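Local coordinates for protein SidF, inhibitor of growth family, member 3 (Legionella pneumophila subsp. pneumophila, PDB 4FYE) that hydrolyses phosphate from phosphoinositides, probably removing the 3-phosphate of phosphatidylinositol 3,4,5-trisphosphate, at residues Ile453-Lys458 and Leu596-Asn601; Lys499-Glu504 and Asp533-Ser538. The protein carries 1 engineered substitution. One frame throughout, in Å; residues are numbered along the deposited sequence.

Contact 1 (Ile453-Lys458 and Leu596-Asn601); sequences IRNLDK and LQHFYN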
loop_
_atom_site.group_PDB
_atom_site.type_symbol
_atom_site.label_atom_id
_atom_site.label_comp_id
_atom_site.label_asym_id
_atom_site.label_seq_id
_atom_site.Cartn_x
_atom_site.Cartn_y
_atom_site.Cartn_z
ATOM N N ILE A 453 23.830 4.271 -7.028
ATOM C CA ILE A 453 25.159 4.724 -7.447
ATOM C C ILE A 453 25.119 6.256 -7.638
ATOM O O ILE A 453 25.894 6.969 -7.001
ATOM C CB ILE A 453 25.686 3.975 -8.726
ATOM C CG1 ILE A 453 25.786 2.447 -8.524
ATOM C CG2 ILE A 453 27.042 4.506 -9.207
ATOM C CD1 ILE A 453 26.553 2.004 -7.300
ATOM N N ARG A 454 24.175 6.744 -8.451
ATOM C CA ARG A 454 24.065 8.154 -8.752
ATOM C C ARG A 454 23.942 8.935 -7.483
ATOM O O ARG A 454 24.634 9.932 -7.288
ATOM C CB ARG A 454 22.840 8.443 -9.590
ATOM C CG ARG A 454 22.902 7.882 -10.990
ATOM C CD ARG A 454 21.831 8.564 -11.814
ATOM N NE ARG A 454 21.072 7.595 -12.596
ATOM C CZ ARG A 454 19.772 7.349 -12.435
ATOM N NH1 ARG A 454 19.060 8.006 -11.516
ATOM N NH2 ARG A 454 19.178 6.451 -13.210
ATOM N N ASN A 455 23.074 8.462 -6.608
ATOM C CA ASN A 455 22.760 9.174 -5.385
ATOM C C ASN A 455 23.908 9.089 -4.400
ATOM O O ASN A 455 24.049 9.935 -3.519
ATOM C CB ASN A 455 21.474 8.625 -4.768
ATOM C CG ASN A 455 20.890 9.542 -3.705
ATOM O OD1 ASN A 455 21.321 9.544 -2.549
ATOM N ND2 ASN A 455 19.872 10.300 -4.084
ATOM N N LEU A 456 24.742 8.063 -4.550
ATOM C CA LEU A 456 25.989 7.982 -3.764
ATOM C C LEU A 456 27.019 8.959 -4.274
ATOM O O LEU A 456 27.621 9.671 -3.473
ATOM C CB LEU A 456 26.566 6.566 -3.709
ATOM C CG LEU A 456 26.434 5.788 -2.379
ATOM C CD1 LEU A 456 25.132 6.031 -1.612
ATOM C CD2 LEU A 456 26.657 4.293 -2.610
ATOM N N ASP A 457 27.193 8.997 -5.599
ATOM C CA ASP A 457 28.083 9.948 -6.270
ATOM C C ASP A 457 27.845 11.374 -5.771
ATOM O O ASP A 457 28.764 12.176 -5.738
ATOM C CB ASP A 457 27.901 9.889 -7.804
ATOM C CG ASP A 457 28.318 8.525 -8.416
ATOM O OD1 ASP A 457 28.771 7.642 -7.658
ATOM O OD2 ASP A 457 28.195 8.320 -9.651
ATOM N N LYS A 458 26.618 11.631 -5.322
ATOM C CA LYS A 458 26.059 12.957 -5.120
ATOM C C LYS A 458 26.066 13.445 -3.662
ATOM O O LYS A 458 26.071 14.638 -3.423
ATOM C CB LYS A 458 24.624 12.955 -5.691
ATOM C CG LYS A 458 24.042 14.305 -6.080
ATOM C CD LYS A 458 23.031 14.785 -5.055
ATOM C CE LYS A 458 21.628 14.337 -5.429
ATOM N NZ LYS A 458 20.795 14.282 -4.200
ATOM N N LEU A 596 24.271 11.201 7.588
ATOM C CA LEU A 596 25.050 10.003 7.895
ATOM C C LEU A 596 24.197 8.734 7.925
ATOM O O LEU A 596 24.689 7.634 7.653
ATOM C CB LEU A 596 25.798 10.187 9.213
ATOM C CG LEU A 596 27.120 10.969 9.110
ATOM C CD1 LEU A 596 26.994 12.187 8.217
ATOM C CD2 LEU A 596 27.661 11.369 10.471
ATOM N N GLN A 597 22.923 8.913 8.250
ATOM C CA GLN A 597 21.956 7.828 8.341
ATOM C C GLN A 597 21.441 7.519 6.959
ATOM O O GLN A 597 21.372 6.354 6.567
ATOM C CB GLN A 597 20.803 8.224 9.258
ATOM C CG GLN A 597 21.244 8.574 10.680
ATOM C CD GLN A 597 20.138 9.227 11.487
ATOM O OE1 GLN A 597 19.338 9.999 10.946
ATOM N NE2 GLN A 597 20.063 8.901 12.788
ATOM N N HIS A 598 21.094 8.569 6.219
ATOM C CA HIS A 598 20.716 8.400 4.827
ATOM C C HIS A 598 21.767 7.647 4.094
ATOM O O HIS A 598 21.457 6.647 3.465
ATOM C CB HIS A 598 20.477 9.724 4.118
ATOM C CG HIS A 598 20.221 9.571 2.617
ATOM N ND1 HIS A 598 19.106 8.965 2.122
ATOM C CD2 HIS A 598 20.996 9.950 1.507
ATOM C CE1 HIS A 598 19.164 8.974 0.769
ATOM N NE2 HIS A 598 20.325 9.566 0.397
ATOM N N PHE A 599 23.017 8.089 4.161
ATOM C CA PHE A 599 24.071 7.389 3.397
ATOM C C PHE A 599 24.196 5.906 3.776
ATOM O O PHE A 599 24.198 4.997 2.927
ATOM C CB PHE A 599 25.446 8.074 3.553
ATOM C CG PHE A 599 26.535 7.446 2.716
ATOM C CD1 PHE A 599 27.223 6.321 3.165
ATOM C CD2 PHE A 599 26.884 7.982 1.479
ATOM C CE1 PHE A 599 28.239 5.743 2.409
ATOM C CE2 PHE A 599 27.898 7.407 0.712
ATOM C CZ PHE A 599 28.571 6.286 1.177
ATOM N N TYR A 600 24.336 5.670 5.063
ATOM C CA TYR A 600 24.508 4.333 5.550
ATOM C C TYR A 600 23.290 3.418 5.314
ATOM O O TYR A 600 23.438 2.216 5.059
ATOM C CB TYR A 600 24.756 4.397 7.035
ATOM C CG TYR A 600 24.910 3.045 7.591
ATOM C CD1 TYR A 600 23.789 2.295 7.995
ATOM C CD2 TYR A 600 26.168 2.456 7.643
ATOM C CE1 TYR A 600 23.943 1.006 8.481
ATOM C CE2 TYR A 600 26.342 1.172 8.120
ATOM C CZ TYR A 600 25.233 0.456 8.544
ATOM O OH TYR A 600 25.438 -0.814 9.012
ATOM N N ASN A 601 22.088 3.961 5.458
ATOM C CA ASN A 601 20.925 3.103 5.369
ATOM C C ASN A 601 20.677 2.653 3.938
ATOM O O ASN A 601 20.396 1.481 3.716
ATOM C CB ASN A 601 19.702 3.727 6.066
ATOM C CG ASN A 601 19.744 3.526 7.576
ATOM O OD1 ASN A 601 20.321 2.531 8.100
ATOM N ND2 ASN A 601 19.139 4.449 8.296
#
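Leu456 and Phe599 mark the closest backbone approach of helices 438-458 and 590-614, their CA atoms lying 7.4 Å apart, and side chains make the contact in this helix-helix packing within the phosphatase domain. Two pairs share the work, one apolar and one polar. Leu456 crosses the Phe599 side chain at about a right angle and meets its ring obliquely, its CG 3.8 Å from CE2 of that ring, with CD1 beside the CE2 and CD2 atoms. A branched aliphatic chain and a flat aromatic suit this place, since both are buried: Leu476 and His473 of helix 467-476 also touch Leu456, while Leu575 of helix 522-583 lies against Phe599. The polar pair sits where burial is less complete. With CG anti to the backbone N (chi1 -165°), the Asn455 amide reaches the imidazole of His598, its plane turned 70° from that of the ring. His598 suits a position between two acceptors: ND1 bonds Glu637 OE1 and NE2 bonds Asn455, and the two bonds together hold the ring's rotation. NE2-H of His598 points almost straight at Asn455 OD1, 3.1 Å away, with the oxygen in the ring plane.

Contact 2 (Lys499-Glu504 and Asp533-Ser538); sequences KGAYRE and DGYEKS
One face of the Tyr535 ring receives the methyl group of Ala501, a CH-pi contact in which CB stands 4.1 Å from the ring centroid and is displaced toward the rim, nearest to CZ at 3.9 Å. The Tyr502 ring is approached obliquely, by Tyr535 CB beside CD1 and by the Glu536 carboxylate near the hydroxyl. The two tyrosines slide past each other in opposite directions, touching through their CB atoms (4.2 Å) instead of stacking. Their first torsions differ: Tyr502 has CG anti to its backbone N (chi1 176°), whereas Tyr535 has CG anti to the carbonyl carbon (chi1 -64°) and lays its ring over Ala501. A small alanine suits that spot because its methyl lets the ring face lie close and donates its C-H groups to it. Tyr502, the buried one, also touches Gln382 and Met383 of helix 373-387. Its OH lies 3.5 Å from OE2 of Glu536, an oxygen already held by a salt bridge to Lys291. The axes approach to 9.5 Å at 143° between their directions, splayed somewhat from antiparallel. Helices 482-514 and 522-583, consecutive in the chain, make a helical hairpin, consistent with the coiled coil predicted here.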
loop_
_atom_site.group_PDB
_atom_site.type_symbol
_atom_site.label_atom_id
_atom_site.label_comp_id
_atom_site.label_asym_id
_atom_site.label_seq_id
_atom_site.Cartn_x
_atom_site.Cartn_y
_atom_site.Cartn_z
ATOM N N LYS A 499 5.742 4.889 -27.297
ATOM C CA LYS A 499 4.912 4.847 -26.061
ATOM C C LYS A 499 3.792 5.917 -26.014
ATOM O O LYS A 499 2.622 5.577 -25.721
ATOM C CB LYS A 499 5.764 4.886 -24.795
ATOM C CG LYS A 499 6.374 3.541 -24.473
ATOM C CD LYS A 499 7.433 3.702 -23.405
ATOM C CE LYS A 499 7.932 2.359 -22.933
ATOM N NZ LYS A 499 8.856 2.651 -21.817
ATOM N N GLY A 500 4.142 7.178 -26.348
ATOM C CA GLY A 500 3.148 8.270 -26.420
ATOM C C GLY A 500 1.983 7.898 -27.334
ATOM O O GLY A 500 0.797 7.944 -26.928
ATOM N N ALA A 501 2.338 7.478 -28.555
ATOM C CA ALA A 501 1.385 7.005 -29.547
ATOM C C ALA A 501 0.521 5.851 -28.986
ATOM O O ALA A 501 -0.703 5.824 -29.169
ATOM C CB ALA A 501 2.123 6.596 -30.827
ATOM N N TYR A 502 1.135 4.926 -28.257
ATOM C CA TYR A 502 0.358 3.838 -27.663
ATOM C C TYR A 502 -0.706 4.291 -26.616
ATOM O O TYR A 502 -1.867 3.811 -26.624
ATOM C CB TYR A 502 1.327 2.808 -27.084
ATOM C CG TYR A 502 0.692 1.690 -26.362
ATOM C CD1 TYR A 502 -0.031 0.696 -27.053
ATOM C CD2 TYR A 502 0.828 1.571 -24.978
ATOM C CE1 TYR A 502 -0.622 -0.369 -26.391
ATOM C CE2 TYR A 502 0.251 0.500 -24.295
ATOM C CZ TYR A 502 -0.472 -0.456 -24.999
ATOM O OH TYR A 502 -1.051 -1.510 -24.296
ATOM N N ARG A 503 -0.324 5.188 -25.710
ATOM C CA ARG A 503 -1.267 5.632 -24.678
ATOM C C ARG A 503 -2.458 6.310 -25.328
ATOM O O ARG A 503 -3.619 5.982 -25.041
ATOM C CB ARG A 503 -0.636 6.635 -23.719
ATOM C CG ARG A 503 0.419 6.077 -22.796
ATOM C CD ARG A 503 0.906 7.161 -21.851
ATOM N NE ARG A 503 1.857 8.072 -22.491
ATOM C CZ ARG A 503 1.547 9.296 -22.887
ATOM N NH1 ARG A 503 0.298 9.786 -22.706
ATOM N NH2 ARG A 503 2.488 10.032 -23.457
ATOM N N GLU A 504 -2.150 7.266 -26.209
ATOM C CA GLU A 504 -3.188 8.107 -26.798
ATOM C C GLU A 504 -4.146 7.211 -27.582
ATOM O O GLU A 504 -5.368 7.294 -27.449
ATOM C CB GLU A 504 -2.564 9.242 -27.631
ATOM C CG GLU A 504 -3.071 10.661 -27.277
ATOM C CD GLU A 504 -3.407 10.946 -25.764
ATOM O OE1 GLU A 504 -4.605 11.183 -25.425
ATOM O OE2 GLU A 504 -2.494 10.980 -24.892
ATOM N N ASP A 533 -2.172 -2.706 -31.289
ATOM C CA ASP A 533 -1.437 -3.943 -31.455
ATOM C C ASP A 533 -0.095 -3.721 -32.126
ATOM O O ASP A 533 0.933 -4.203 -31.632
ATOM C CB ASP A 533 -2.306 -4.953 -32.201
ATOM C CG ASP A 533 -3.508 -5.411 -31.374
ATOM O OD1 ASP A 533 -3.452 -5.369 -30.110
ATOM O OD2 ASP A 533 -4.521 -5.822 -31.973
ATOM N N GLY A 534 -0.097 -2.970 -33.225
ATOM C CA GLY A 534 1.145 -2.690 -33.935
ATOM C C GLY A 534 2.170 -2.072 -32.994
ATOM O O GLY A 534 3.325 -2.528 -32.912
ATOM N N TYR A 535 1.733 -1.034 -32.277
ATOM C CA TYR A 535 2.586 -0.317 -31.333
ATOM C C TYR A 535 2.995 -1.273 -30.234
ATOM O O TYR A 535 4.144 -1.269 -29.795
ATOM C CB TYR A 535 1.875 0.927 -30.749
ATOM C CG TYR A 535 1.515 2.028 -31.757
ATOM C CD1 TYR A 535 2.423 2.436 -32.743
ATOM C CD2 TYR A 535 0.269 2.674 -31.702
ATOM C CE1 TYR A 535 2.100 3.442 -33.652
ATOM C CE2 TYR A 535 -0.065 3.682 -32.606
ATOM C CZ TYR A 535 0.854 4.065 -33.574
ATOM O OH TYR A 535 0.541 5.068 -34.463
ATOM N N GLU A 536 2.052 -2.114 -29.822
ATOM C CA GLU A 536 2.328 -3.159 -28.844
ATOM C C GLU A 536 3.410 -4.148 -29.324
ATOM O O GLU A 536 4.426 -4.288 -28.632
ATOM C CB GLU A 536 1.049 -3.879 -28.472
ATOM C CG GLU A 536 1.030 -4.351 -27.035
ATOM C CD GLU A 536 -0.299 -4.985 -26.643
ATOM O OE1 GLU A 536 -0.912 -5.685 -27.496
ATOM O OE2 GLU A 536 -0.726 -4.773 -25.478
ATOM N N LYS A 537 3.245 -4.779 -30.503
ATOM C CA LYS A 537 4.293 -5.691 -31.020
ATOM C C LYS A 537 5.611 -4.951 -31.011
ATOM O O LYS A 537 6.672 -5.514 -30.744
ATOM C CB LYS A 537 4.085 -6.204 -32.458
ATOM C CG LYS A 537 2.713 -6.075 -33.102
ATOM C CD LYS A 537 2.497 -7.149 -34.171
ATOM C CE LYS A 537 2.031 -8.442 -33.502
ATOM N NZ LYS A 537 2.064 -9.584 -34.447
ATOM N N SER A 538 5.532 -3.671 -31.305
ATOM C CA SER A 538 6.731 -2.905 -31.479
ATOM C C SER A 538 7.439 -2.548 -30.168
ATOM O O SER A 538 8.657 -2.696 -30.039
ATOM C CB SER A 538 6.436 -1.674 -32.313
ATOM O OG SER A 538 7.645 -1.012 -32.538
#

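From the N terminus, the chain first passes the strands and helices of its N-terminal half, including a six-stranded mixed sheet, then runs through helix 438-458, where contact 1 opens. It continues by helix 467-476 into helix 482-514, which carries the first half of contact 2, turns, and returns along helix 522-583, so that contact 2 closes a loop of 28 residues. Helix 590-614 follows and closes contact 1 over 137 residues, none of them in a strand. Contact 2 is thus nested inside contact 1. Contact 2 uses the early part of helix 522-583, and the later part of that helix packs beside helix 590-614; the contact centres lie about 37 Å apart and the nearest atoms about 14 Å.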